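Local coordinates for dermonecrotic toxin (Pasteurella multocida, PDB 2EBF), which acts as a mitogenic dermonecrotic toxin that induces bone resorption and is associated with progressive atrophic rhinitis in pigs, and is seen here as its C-terminal region, at residues L477-K480 with G481-A485; S324-E327 with N328-L332; F315-L318 with V319-L323; L405-D408 with I409-E413; E169-A172 with D173-F177. All blocks are in the same frame, centred on the assembly; numbering follows the deposited sequence.

Interaction 1 (L477-K480 with G481-A485); sequences LYYK and GNIIA
K480 and I484 meet one turn apart on helix 473-490. The lysine can be followed from its root. Its CB lies by the next peptide, next to G481 N. CG then passes the methyl end of I484, with K480 CG 3.8 Å from I484 CD1. CE touches the same methyl, K480 CE to I484 CD1 being 3.7 Å. CG is anti to the backbone N (chi1 179°) and the later torsions are all near 180°, so the extended chain carries the ammonium past the isoleucine. The buried K480 NZ is hydrogen-bonded to T510 OG1 of strand 510-511 and to N508 O just before it.

A second pair is Y479 and I483. I483 CD1 sits over one face of the tyrosine ring, displaced toward its hydroxyl end. This is a CH-pi contact, 3.9 Å from I483 CD1 to the centroid of the Y479 ring. Y478 is approached differently. N482 OD1 stands over a face of its ring, 3.3 Å from Y478 CZ, and the amide plane is turned 81° from the ring. The Y478 hydroxyl is hydrogen-bonded to D464. The backbone keeps its i to i+4 bonds, the first from G481 N to L477 O at 2.8 Å; the one from I483 N to Y479 O is weak.

The helix lies within the C2 region. Y478, L477 and N482 face helix 312-333, while I484 packs on strand 516-517 and helix 520-524.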
loop_
_atom_site.group_PDB
_atom_site.type_symbol
_atom_site.label_atom_id
_atom_site.label_comp_id
_atom_site.label_asym_id
_atom_site.label_seq_id
_atom_site.Cartn_x
_atom_site.Cartn_y
_atom_site.Cartn_z
ATOM N N LEU A 477 -5.990 -2.097 -10.827
ATOM C CA LEU A 477 -4.786 -2.596 -10.150
ATOM C C LEU A 477 -5.054 -2.911 -8.673
ATOM O O LEU A 477 -4.599 -3.944 -8.165
ATOM C CB LEU A 477 -3.648 -1.570 -10.269
ATOM C CG LEU A 477 -2.333 -1.851 -9.541
ATOM C CD1 LEU A 477 -1.746 -3.151 -10.018
ATOM C CD2 LEU A 477 -1.337 -0.726 -9.754
ATOM N N TYR A 478 -5.763 -2.006 -7.995
ATOM C CA TYR A 478 -6.131 -2.181 -6.600
ATOM C C TYR A 478 -6.901 -3.482 -6.423
ATOM O O TYR A 478 -6.574 -4.292 -5.563
ATOM C CB TYR A 478 -6.973 -0.994 -6.069
ATOM C CG TYR A 478 -7.506 -1.244 -4.661
ATOM C CD1 TYR A 478 -8.756 -1.844 -4.454
ATOM C CD2 TYR A 478 -6.747 -0.912 -3.541
ATOM C CE1 TYR A 478 -9.231 -2.092 -3.159
ATOM C CE2 TYR A 478 -7.213 -1.148 -2.258
ATOM C CZ TYR A 478 -8.449 -1.736 -2.073
ATOM O OH TYR A 478 -8.905 -1.971 -0.788
ATOM N N TYR A 479 -7.929 -3.663 -7.248
ATOM C CA TYR A 479 -8.797 -4.833 -7.169
ATOM C C TYR A 479 -8.029 -6.125 -7.489
ATOM O O TYR A 479 -8.117 -7.105 -6.755
ATOM C CB TYR A 479 -9.998 -4.635 -8.100
ATOM C CG TYR A 479 -10.907 -5.827 -8.200
ATOM C CD1 TYR A 479 -11.718 -6.199 -7.132
ATOM C CD2 TYR A 479 -10.953 -6.589 -9.366
ATOM C CE1 TYR A 479 -12.553 -7.302 -7.222
ATOM C CE2 TYR A 479 -11.788 -7.696 -9.466
ATOM C CZ TYR A 479 -12.581 -8.044 -8.386
ATOM O OH TYR A 479 -13.413 -9.142 -8.482
ATOM N N LYS A 480 -7.255 -6.103 -8.571
ATOM C CA LYS A 480 -6.467 -7.267 -8.969
ATOM C C LYS A 480 -5.434 -7.635 -7.905
ATOM O O LYS A 480 -5.216 -8.815 -7.620
ATOM C CB LYS A 480 -5.767 -7.001 -10.297
ATOM C CG LYS A 480 -4.897 -8.158 -10.777
ATOM C CD LYS A 480 -4.230 -7.784 -12.080
ATOM C CE LYS A 480 -3.526 -8.970 -12.696
ATOM N NZ LYS A 480 -2.731 -8.551 -13.893
ATOM N N GLY A 481 -4.799 -6.616 -7.331
ATOM C CA GLY A 481 -3.753 -6.825 -6.339
ATOM C C GLY A 481 -4.242 -7.581 -5.126
ATOM O O GLY A 481 -3.548 -8.461 -4.624
ATOM N N ASN A 482 -5.437 -7.243 -4.651
ATOM C CA ASN A 482 -6.005 -7.928 -3.483
ATOM C C ASN A 482 -6.341 -9.401 -3.750
ATOM O O ASN A 482 -6.241 -10.255 -2.857
ATOM C CB ASN A 482 -7.240 -7.186 -2.979
ATOM C CG ASN A 482 -6.907 -5.825 -2.365
ATOM O OD1 ASN A 482 -7.766 -4.938 -2.316
ATOM N ND2 ASN A 482 -5.672 -5.658 -1.893
ATOM N N ILE A 483 -6.743 -9.699 -4.978
ATOM C CA ILE A 483 -7.048 -11.075 -5.371
ATOM C C ILE A 483 -5.763 -11.900 -5.480
ATOM O O ILE A 483 -5.680 -13.008 -4.975
ATOM C CB ILE A 483 -7.856 -11.101 -6.686
ATOM C CG1 ILE A 483 -9.222 -10.458 -6.435
ATOM C CG2 ILE A 483 -8.005 -12.545 -7.219
ATOM C CD1 ILE A 483 -10.125 -10.396 -7.634
ATOM N N ILE A 484 -4.762 -11.347 -6.147
ATOM C CA ILE A 484 -3.463 -11.998 -6.265
ATOM C C ILE A 484 -2.835 -12.274 -4.891
ATOM O O ILE A 484 -2.328 -13.376 -4.641
ATOM C CB ILE A 484 -2.545 -11.185 -7.211
ATOM C CG1 ILE A 484 -2.944 -11.518 -8.658
ATOM C CG2 ILE A 484 -1.074 -11.477 -6.940
ATOM C CD1 ILE A 484 -2.290 -10.673 -9.710
ATOM N N ALA A 485 -2.904 -11.292 -3.999
ATOM C CA ALA A 485 -2.411 -11.450 -2.636
ATOM C C ALA A 485 -3.075 -12.638 -1.944
ATOM O O ALA A 485 -2.392 -13.461 -1.318
ATOM C CB ALA A 485 -2.624 -10.153 -1.829
#

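Interaction 2 (S324-E327 with N328-L332)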
loop_
_atom_site.group_PDB
_atom_site.type_symbol
_atom_site.label_atom_id
_atom_site.label_comp_id
_atom_site.label_asym_id
_atom_site.label_seq_id
_atom_site.Cartn_x
_atom_site.Cartn_y
_atom_site.Cartn_z
ATOM N N SER A 324 -3.235 1.645 2.195
ATOM C CA SER A 324 -2.324 0.616 2.672
ATOM C C SER A 324 -2.333 -0.613 1.774
ATOM O O SER A 324 -1.293 -1.211 1.559
ATOM C CB SER A 324 -2.684 0.180 4.099
ATOM O OG SER A 324 -2.594 1.283 4.994
ATOM N N LEU A 325 -3.498 -1.018 1.283
ATOM C CA LEU A 325 -3.564 -2.204 0.422
ATOM C C LEU A 325 -2.929 -1.954 -0.937
ATOM O O LEU A 325 -2.213 -2.813 -1.454
ATOM C CB LEU A 325 -5.002 -2.714 0.264
ATOM C CG LEU A 325 -5.626 -3.303 1.537
ATOM C CD1 LEU A 325 -7.103 -3.623 1.319
ATOM C CD2 LEU A 325 -4.877 -4.545 2.014
ATOM N N MET A 326 -3.196 -0.778 -1.500
ATOM C CA MET A 326 -2.588 -0.358 -2.775
ATOM C C MET A 326 -1.068 -0.339 -2.706
ATOM O O MET A 326 -0.384 -0.796 -3.624
ATOM C CB MET A 326 -3.116 1.014 -3.186
ATOM C CG MET A 326 -2.703 1.453 -4.603
ATOM S SD MET A 326 -3.244 0.264 -5.851
ATOM C CE MET A 326 -3.018 1.270 -7.328
ATOM N N GLU A 327 -0.535 0.236 -1.635
ATOM C CA GLU A 327 0.896 0.245 -1.409
ATOM C C GLU A 327 1.467 -1.181 -1.423
ATOM O O GLU A 327 2.503 -1.415 -2.029
ATOM C CB GLU A 327 1.205 0.946 -0.084
ATOM C CG GLU A 327 2.675 1.099 0.212
ATOM C CD GLU A 327 2.920 1.764 1.548
ATOM O OE1 GLU A 327 2.282 1.366 2.543
ATOM O OE2 GLU A 327 3.758 2.678 1.596
ATOM N N ASN A 328 0.792 -2.119 -0.751
ATOM C CA ASN A 328 1.166 -3.543 -0.773
ATOM C C ASN A 328 1.174 -4.134 -2.179
ATOM O O ASN A 328 2.115 -4.824 -2.584
ATOM C CB ASN A 328 0.208 -4.358 0.101
ATOM C CG ASN A 328 0.364 -4.074 1.577
ATOM O OD1 ASN A 328 -0.401 -4.603 2.407
ATOM N ND2 ASN A 328 1.348 -3.250 1.930
ATOM N N THR A 329 0.108 -3.862 -2.919
ATOM C CA THR A 329 0.003 -4.299 -4.301
ATOM C C THR A 329 1.144 -3.743 -5.150
ATOM O O THR A 329 1.808 -4.485 -5.871
ATOM C CB THR A 329 -1.382 -3.949 -4.860
ATOM O OG1 THR A 329 -2.330 -4.823 -4.243
ATOM C CG2 THR A 329 -1.440 -4.097 -6.379
ATOM N N MET A 330 1.408 -2.448 -5.022
ATOM C CA MET A 330 2.484 -1.825 -5.794
ATOM C C MET A 330 3.832 -2.456 -5.451
ATOM O O MET A 330 4.618 -2.806 -6.333
ATOM C CB MET A 330 2.516 -0.321 -5.525
ATOM C CG MET A 330 1.319 0.402 -6.097
ATOM S SD MET A 330 1.136 2.100 -5.537
ATOM C CE MET A 330 2.724 2.798 -5.988
ATOM N N LEU A 331 4.074 -2.639 -4.159
ATOM C CA LEU A 331 5.308 -3.267 -3.684
ATOM C C LEU A 331 5.476 -4.672 -4.257
ATOM O O LEU A 331 6.580 -5.075 -4.629
ATOM C CB LEU A 331 5.311 -3.333 -2.153
ATOM C CG LEU A 331 6.536 -3.963 -1.489
ATOM C CD1 LEU A 331 7.770 -3.102 -1.787
ATOM C CD2 LEU A 331 6.317 -4.105 0.007
ATOM N N LEU A 332 4.374 -5.416 -4.317
ATOM C CA LEU A 332 4.392 -6.776 -4.839
ATOM C C LEU A 332 4.828 -6.831 -6.303
ATOM O O LEU A 332 5.347 -7.851 -6.740
ATOM C CB LEU A 332 3.014 -7.428 -4.664
ATOM C CG LEU A 332 2.752 -8.872 -5.104
ATOM C CD1 LEU A 332 3.108 -9.882 -4.007
ATOM C CD2 LEU A 332 1.284 -8.993 -5.475
HETATM O O HOH W 1 -4.607 -3.685 -3.664
#
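M326 and M330 touch one turn apart on helix 312-333. The thioether sulfur of M330 lies against the CG methylene of M326, M330 SD to M326 CG 4.0 Å. The two side chains cross at a slant. M326 CG stands anti to the backbone N (chi1 -171°), and the chain then bends at chi2. M330 instead bends near its tip, and its CG rests beside M326 O at 3.2 Å.

The same carbonyl is used by the backbone. M330 N bonds to M326 O at 2.8 Å, with an N-H...O angle of 165°. T329 N bonds to L325 O at 2.9 Å. A water lies 2.6 Å from T329 OG1, and it also gives a weak bond to L325 O. It thus links the threonine hydroxyl to the carbonyl one turn earlier. N328 folds its amide back over the preceding turn, where N328 CG is 3.3 Å from S324 O. The hydroxyl of S324 is tied in turn to S320 O.

Farther out, neighbouring helices cover the flanks of this stretch. M326 packs on L174 and F177 of helix 171-180, and M330 on D173 and L174 of the same helix. L325 and M326 also meet helix 473-490, through Y478, N482 and L477. Helix 312-333 thus packs on both helices, which also touch each other, and this contact lies near the centre of the chain.

Interaction 3 (F315-L318 with V319-L323)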
loop_
_atom_site.group_PDB
_atom_site.type_symbol
_atom_site.label_atom_id
_atom_site.label_comp_id
_atom_site.label_asym_id
_atom_site.label_seq_id
_atom_site.Cartn_x
_atom_site.Cartn_y
_atom_site.Cartn_z
ATOM N N PHE A 315 -16.011 5.608 6.422
ATOM C CA PHE A 315 -15.353 6.371 5.360
ATOM C C PHE A 315 -13.839 6.472 5.613
ATOM O O PHE A 315 -13.045 6.075 4.766
ATOM C CB PHE A 315 -16.000 7.759 5.240
ATOM C CG PHE A 315 -15.488 8.577 4.082
ATOM C CD1 PHE A 315 -16.112 8.511 2.832
ATOM C CD2 PHE A 315 -14.394 9.424 4.243
ATOM C CE1 PHE A 315 -15.635 9.287 1.750
ATOM C CE2 PHE A 315 -13.908 10.199 3.159
ATOM C CZ PHE A 315 -14.543 10.124 1.928
ATOM N N ASN A 316 -13.451 6.972 6.784
ATOM C CA ASN A 316 -12.027 7.097 7.147
ATOM C C ASN A 316 -11.265 5.777 7.110
ATOM O O ASN A 316 -10.140 5.710 6.620
ATOM C CB ASN A 316 -11.884 7.736 8.534
ATOM C CG ASN A 316 -12.228 9.204 8.533
ATOM O OD1 ASN A 316 -12.376 9.815 7.475
ATOM N ND2 ASN A 316 -12.345 9.787 9.727
ATOM N N THR A 317 -11.887 4.724 7.627
ATOM C CA THR A 317 -11.280 3.397 7.635
ATOM C C THR A 317 -11.037 2.880 6.219
ATOM O O THR A 317 -9.993 2.294 5.931
ATOM C CB THR A 317 -12.166 2.419 8.396
ATOM O OG1 THR A 317 -12.201 2.820 9.768
ATOM C CG2 THR A 317 -11.638 0.978 8.277
ATOM N N LEU A 318 -12.017 3.102 5.348
ATOM C CA LEU A 318 -11.937 2.700 3.959
ATOM C C LEU A 318 -10.797 3.437 3.252
ATOM O O LEU A 318 -10.031 2.833 2.513
ATOM C CB LEU A 318 -13.265 3.012 3.285
ATOM C CG LEU A 318 -13.820 2.129 2.167
ATOM C CD1 LEU A 318 -13.788 0.635 2.512
ATOM C CD2 LEU A 318 -15.242 2.588 1.877
ATOM N N VAL A 319 -10.688 4.740 3.496
ATOM C CA VAL A 319 -9.607 5.548 2.914
ATOM C C VAL A 319 -8.218 5.011 3.266
ATOM O O VAL A 319 -7.373 4.828 2.384
ATOM C CB VAL A 319 -9.717 7.039 3.346
ATOM C CG1 VAL A 319 -8.418 7.790 3.058
ATOM C CG2 VAL A 319 -10.887 7.707 2.655
ATOM N N SER A 320 -7.980 4.775 4.553
ATOM C CA SER A 320 -6.667 4.350 5.008
ATOM C C SER A 320 -6.362 2.883 4.698
ATOM O O SER A 320 -5.224 2.543 4.389
ATOM C CB SER A 320 -6.477 4.660 6.494
ATOM O OG SER A 320 -7.401 3.955 7.273
ATOM N N ASP A 321 -7.376 2.018 4.756
ATOM C CA ASP A 321 -7.201 0.628 4.320
ATOM C C ASP A 321 -6.853 0.523 2.839
ATOM O O ASP A 321 -5.980 -0.251 2.465
ATOM C CB ASP A 321 -8.449 -0.211 4.618
ATOM C CG ASP A 321 -8.597 -0.529 6.097
ATOM O OD1 ASP A 321 -7.700 -0.155 6.880
ATOM O OD2 ASP A 321 -9.609 -1.156 6.484
ATOM N N ARG A 322 -7.552 1.283 2.002
ATOM C CA ARG A 322 -7.322 1.236 0.556
ATOM C C ARG A 322 -5.912 1.711 0.214
ATOM O O ARG A 322 -5.240 1.122 -0.626
ATOM C CB ARG A 322 -8.344 2.075 -0.206
ATOM C CG ARG A 322 -9.782 1.643 0.010
ATOM C CD ARG A 322 -10.420 1.029 -1.195
ATOM N NE ARG A 322 -11.119 2.011 -2.009
ATOM C CZ ARG A 322 -12.427 2.040 -2.264
ATOM N NH1 ARG A 322 -13.274 1.142 -1.765
ATOM N NH2 ARG A 322 -12.894 3.005 -3.037
ATOM N N LEU A 323 -5.457 2.774 0.862
ATOM C CA LEU A 323 -4.099 3.251 0.592
ATOM C C LEU A 323 -3.044 2.240 1.022
ATOM O O LEU A 323 -2.077 2.002 0.303
ATOM C CB LEU A 323 -3.854 4.611 1.248
ATOM C CG LEU A 323 -4.620 5.738 0.559
ATOM C CD1 LEU A 323 -4.774 6.890 1.515
ATOM C CD2 LEU A 323 -3.889 6.155 -0.747
#
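F315 to R322 form regular alpha-helix, with V319 N bonded to F315 O at 3.0 Å and D321 N to T317 O at 2.9 Å. Three i, i+4 pairs of side chains then meet on the surface of helix 312-333. F315 reaches V319 obliquely with ring carbon CE2, F315 CE2 to V319 CG2 being 3.9 Å. The phenyl ring gets there because CG is anti to the backbone N (chi1 -174°). V319 CG2 is also 3.4 Å from F315 O, so this methyl fills the corner between carbonyl and ring.

T317 and D321 lie side by side and point the same way. The threonine methyl, not its hydroxyl, meets the carboxylate: T317 CG2 is 3.4 Å from D321 OD2. The hydroxyl is taken up by N313 O. S320 OG lies between two carbonyls of the preceding turn, N316 O and T317 O, in weak contacts that do not settle its proton.

L318 and R322 also run alongside each other, L318 CG lying 4.1 Å from R322 NH1. R322 bends at chi2 and chi3. Its guanidinium is held by two salt bridges, to D464 through NH1 and to D181 through NH2. These would balance its buried charge.

F315 meets F188 edge-to-face. V319 and L323 pack on helix 151-164, while R322 and L323 touch F177 of helix 171-180.

Interaction 4 (L405-D408 with I409-E413); sequences LPYD and IVQQE
P406 O is gripped by two backbone donors at the start of helix 407-418, where P406 holds the N-cap position. V410 N bonds to it at 3.1 Å, nearly head-on to the carbonyl. I409 N bonds at 3.2 Å from well above the carbonyl plane, 55° out of it. One oxygen thus accepts both an i+3 and an i+4 backbone bond.

Q411 N bonds to Y407 O at 3.1 Å. Their side chains lie side by side, ring and amide planes 40° apart, and the amide nitrogen reaches one ring corner. L405 and P406 supply an apolar base. L405 CB meets V410 CG2 at 4.2 Å, and the proline ring touches I409.

This helix follows strand 399-402 of the mixed sheet. L405 and Y407 pack on strand 456-461 beside it, and L405 also meets helix 425-434. D408 OD2 is hydrogen-bonded to S463 OG, and the same oxygen lies 3.6 Å from I409 CD1.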
loop_
_atom_site.group_PDB
_atom_site.type_symbol
_atom_site.label_atom_id
_atom_site.label_comp_id
_atom_site.label_asym_id
_atom_site.label_seq_id
_atom_site.Cartn_x
_atom_site.Cartn_y
_atom_site.Cartn_z
ATOM N N LEU A 405 -16.322 -14.952 -6.613
ATOM C CA LEU A 405 -16.932 -14.809 -5.305
ATOM C C LEU A 405 -15.943 -14.153 -4.353
ATOM O O LEU A 405 -14.754 -14.465 -4.405
ATOM C CB LEU A 405 -17.376 -16.161 -4.761
ATOM C CG LEU A 405 -18.530 -16.829 -5.513
ATOM C CD1 LEU A 405 -18.737 -18.236 -4.973
ATOM C CD2 LEU A 405 -19.819 -15.999 -5.403
ATOM N N PRO A 406 -16.429 -13.225 -3.507
ATOM C CA PRO A 406 -15.610 -12.554 -2.491
ATOM C C PRO A 406 -15.499 -13.321 -1.173
ATOM O O PRO A 406 -16.504 -13.539 -0.500
ATOM C CB PRO A 406 -16.344 -11.233 -2.281
ATOM C CG PRO A 406 -17.776 -11.531 -2.607
ATOM C CD PRO A 406 -17.815 -12.717 -3.520
ATOM N N TYR A 407 -14.280 -13.722 -0.807
ATOM C CA TYR A 407 -14.088 -14.511 0.407
ATOM C C TYR A 407 -14.522 -13.758 1.658
ATOM O O TYR A 407 -14.993 -14.373 2.604
ATOM C CB TYR A 407 -12.643 -15.008 0.555
ATOM C CG TYR A 407 -11.608 -13.936 0.813
ATOM C CD1 TYR A 407 -11.372 -13.451 2.107
ATOM C CD2 TYR A 407 -10.840 -13.422 -0.231
ATOM C CE1 TYR A 407 -10.413 -12.459 2.337
ATOM C CE2 TYR A 407 -9.878 -12.436 -0.008
ATOM C CZ TYR A 407 -9.667 -11.967 1.264
ATOM O OH TYR A 407 -8.714 -11.007 1.468
ATOM N N ASP A 408 -14.372 -12.431 1.643
ATOM C CA ASP A 408 -14.678 -11.593 2.806
ATOM C C ASP A 408 -16.168 -11.544 3.145
ATOM O O ASP A 408 -16.545 -11.142 4.251
ATOM C CB ASP A 408 -14.099 -10.169 2.643
ATOM C CG ASP A 408 -14.593 -9.458 1.386
ATOM O OD1 ASP A 408 -14.370 -9.977 0.276
ATOM O OD2 ASP A 408 -15.184 -8.357 1.505
ATOM N N ILE A 409 -17.010 -11.961 2.203
ATOM C CA ILE A 409 -18.452 -11.985 2.429
ATOM C C ILE A 409 -19.005 -13.405 2.571
ATOM O O ILE A 409 -19.878 -13.643 3.408
ATOM C CB ILE A 409 -19.232 -11.217 1.316
ATOM C CG1 ILE A 409 -18.679 -9.792 1.124
ATOM C CG2 ILE A 409 -20.752 -11.204 1.614
ATOM C CD1 ILE A 409 -18.629 -8.940 2.394
ATOM N N VAL A 410 -18.498 -14.343 1.770
ATOM C CA VAL A 410 -19.138 -15.663 1.657
ATOM C C VAL A 410 -18.286 -16.906 1.955
ATOM O O VAL A 410 -18.755 -18.024 1.732
ATOM C CB VAL A 410 -19.846 -15.847 0.281
ATOM C CG1 VAL A 410 -20.918 -14.786 0.074
ATOM C CG2 VAL A 410 -18.834 -15.857 -0.872
ATOM N N GLN A 411 -17.063 -16.731 2.461
ATOM C CA GLN A 411 -16.203 -17.883 2.777
ATOM C C GLN A 411 -16.856 -18.820 3.802
ATOM O O GLN A 411 -16.844 -20.038 3.635
ATOM C CB GLN A 411 -14.783 -17.461 3.210
ATOM C CG GLN A 411 -14.667 -16.666 4.526
ATOM C CD GLN A 411 -13.287 -16.015 4.744
ATOM O OE1 GLN A 411 -13.132 -15.151 5.613
ATOM N NE2 GLN A 411 -12.293 -16.425 3.963
ATOM N N GLN A 412 -17.446 -18.234 4.836
ATOM C CA GLN A 412 -18.176 -18.986 5.852
ATOM C C GLN A 412 -19.381 -19.702 5.237
ATOM O O GLN A 412 -19.604 -20.878 5.502
ATOM C CB GLN A 412 -18.604 -18.041 6.975
ATOM C CG GLN A 412 -19.397 -18.670 8.121
ATOM C CD GLN A 412 -19.975 -17.620 9.077
ATOM O OE1 GLN A 412 -20.864 -17.914 9.882
ATOM N NE2 GLN A 412 -19.469 -16.383 8.985
ATOM N N GLU A 413 -20.140 -18.990 4.406
ATOM C CA GLU A 413 -21.301 -19.566 3.722
ATOM C C GLU A 413 -20.926 -20.682 2.738
ATOM O O GLU A 413 -21.669 -21.657 2.586
ATOM C CB GLU A 413 -22.118 -18.478 3.025
ATOM C CG GLU A 413 -22.963 -17.631 3.989
ATOM C CD GLU A 413 -23.871 -16.627 3.287
ATOM O OE1 GLU A 413 -24.274 -16.866 2.127
ATOM O OE2 GLU A 413 -24.189 -15.594 3.907
#

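Interaction 5 (E169-A172 with D173-F177)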
loop_
_atom_site.group_PDB
_atom_site.type_symbol
_atom_site.label_atom_id
_atom_site.label_comp_id
_atom_site.label_asym_id
_atom_site.label_seq_id
_atom_site.Cartn_x
_atom_site.Cartn_y
_atom_site.Cartn_z
ATOM N N GLU A 169 10.138 4.414 -4.446
ATOM C CA GLU A 169 9.351 5.415 -5.155
ATOM C C GLU A 169 7.906 4.937 -5.294
ATOM O O GLU A 169 7.637 3.933 -5.956
ATOM C CB GLU A 169 9.995 5.721 -6.532
ATOM C CG GLU A 169 9.076 6.338 -7.579
ATOM C CD GLU A 169 9.774 6.589 -8.923
ATOM O OE1 GLU A 169 11.011 6.415 -9.005
ATOM O OE2 GLU A 169 9.089 6.949 -9.910
ATOM N N SER A 170 6.986 5.635 -4.628
ATOM C CA SER A 170 5.589 5.203 -4.590
ATOM C C SER A 170 4.610 6.357 -4.414
ATOM O O SER A 170 3.445 6.214 -4.714
ATOM C CB SER A 170 5.375 4.168 -3.481
ATOM O OG SER A 170 5.792 4.676 -2.227
ATOM N N THR A 171 5.087 7.497 -3.918
ATOM C CA THR A 171 4.182 8.596 -3.546
ATOM C C THR A 171 3.357 9.123 -4.716
ATOM O O THR A 171 2.139 9.290 -4.603
ATOM C CB THR A 171 4.948 9.751 -2.842
ATOM O OG1 THR A 171 5.629 9.236 -1.691
ATOM C CG2 THR A 171 4.001 10.859 -2.387
ATOM N N ALA A 172 4.009 9.403 -5.842
ATOM C CA ALA A 172 3.292 9.967 -6.976
ATOM C C ALA A 172 2.136 9.053 -7.406
ATOM O O ALA A 172 1.002 9.503 -7.614
ATOM C CB ALA A 172 4.257 10.215 -8.158
ATOM N N ASP A 173 2.432 7.767 -7.544
ATOM C CA ASP A 173 1.424 6.812 -7.990
ATOM C C ASP A 173 0.335 6.587 -6.931
ATOM O O ASP A 173 -0.815 6.356 -7.279
ATOM C CB ASP A 173 2.076 5.494 -8.402
ATOM C CG ASP A 173 2.785 5.585 -9.737
ATOM O OD1 ASP A 173 2.325 6.335 -10.633
ATOM O OD2 ASP A 173 3.812 4.903 -9.889
ATOM N N LEU A 174 0.694 6.650 -5.650
ATOM C CA LEU A 174 -0.327 6.537 -4.588
ATOM C C LEU A 174 -1.246 7.774 -4.595
ATOM O O LEU A 174 -2.449 7.669 -4.331
ATOM C CB LEU A 174 0.292 6.266 -3.212
ATOM C CG LEU A 174 0.713 4.808 -2.950
ATOM C CD1 LEU A 174 1.826 4.705 -1.906
ATOM C CD2 LEU A 174 -0.479 3.929 -2.546
ATOM N N ILE A 175 -0.681 8.935 -4.939
ATOM C CA ILE A 175 -1.492 10.138 -5.164
ATOM C C ILE A 175 -2.432 9.935 -6.358
ATOM O O ILE A 175 -3.612 10.263 -6.269
ATOM C CB ILE A 175 -0.619 11.412 -5.357
ATOM C CG1 ILE A 175 0.026 11.821 -4.027
ATOM C CG2 ILE A 175 -1.439 12.569 -5.976
ATOM C CD1 ILE A 175 1.168 12.868 -4.173
ATOM N N ARG A 176 -1.919 9.386 -7.461
ATOM C CA ARG A 176 -2.764 9.138 -8.636
ATOM C C ARG A 176 -3.939 8.213 -8.298
ATOM O O ARG A 176 -5.076 8.466 -8.714
ATOM C CB ARG A 176 -1.946 8.575 -9.801
ATOM C CG ARG A 176 -0.823 9.487 -10.255
ATOM C CD ARG A 176 -0.159 8.927 -11.497
ATOM N NE ARG A 176 0.675 9.910 -12.182
ATOM C CZ ARG A 176 2.005 9.935 -12.148
ATOM N NH1 ARG A 176 2.689 9.026 -11.463
ATOM N NH2 ARG A 176 2.652 10.872 -12.831
ATOM N N PHE A 177 -3.657 7.152 -7.540
ATOM C CA PHE A 177 -4.706 6.257 -7.031
ATOM C C PHE A 177 -5.756 7.018 -6.219
ATOM O O PHE A 177 -6.954 6.854 -6.452
ATOM C CB PHE A 177 -4.089 5.127 -6.191
ATOM C CG PHE A 177 -5.103 4.329 -5.385
ATOM C CD1 PHE A 177 -6.032 3.518 -6.020
ATOM C CD2 PHE A 177 -5.107 4.397 -3.994
ATOM C CE1 PHE A 177 -6.969 2.789 -5.290
ATOM C CE2 PHE A 177 -6.026 3.664 -3.246
ATOM C CZ PHE A 177 -6.962 2.859 -3.897
HETATM O O HOH W 2 5.644 3.779 -8.224
#
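D173 and A172 are both met by R176 NH1. The strongest bond is a salt bridge, R176 NH1 to D173 OD1 at 2.8 Å. The donor comes from above the carboxylate plane, 43° out of it. The same nitrogen lies 3.8 Å from A172 CB. R176 NH2 is hydrogen-bonded to T553 O, which holds the other arm. D173 has a second tie: a water donates to D173 OD2 at 2.7 Å and to E169 O at 3.0 Å. It links the acid to the chain just before the helix.

Backbone bonds start the first turn, with L174 N on S170 O at 2.9 Å. Apolar groups pack outside them. T171 CG2 meets I175 CD1 at 3.9 Å, and S170 CB meets L174 CD1 at the same distance. T171 OG1 is hydrogen-bonded to E162 OE1 of helix 151-164.

L174 also packs on F154 of that helix and on M330 of helix 312-333. This is the N-terminal turn of helix 171-180, with an i, i+3 salt bridge. S170 is at the N-cap position, although its side chain makes no capping bond; its OG is bonded to S168 O.

Along the chain the order is interaction 5, then 3, 2, 4 and 1. Each is local and closes before the next opens, so none nests or crosses; each spans a helical turn and closes no long loop. Interactions 3 and 2 adjoin on helix 312-333. Interaction 5 packs against both, with M330 on D173 and L323 on F177. Interaction 1 lies on helix 473-490 and also packs on helix 312-333, where Y478 reaches L325 and R322; it touches F177 of interaction 5 as well. Helices 171-180, 312-333 and 473-490 thus form one cluster. Interaction 4 stands apart on helix 407-418, about 5 Å from interaction 1 at the nearest atoms.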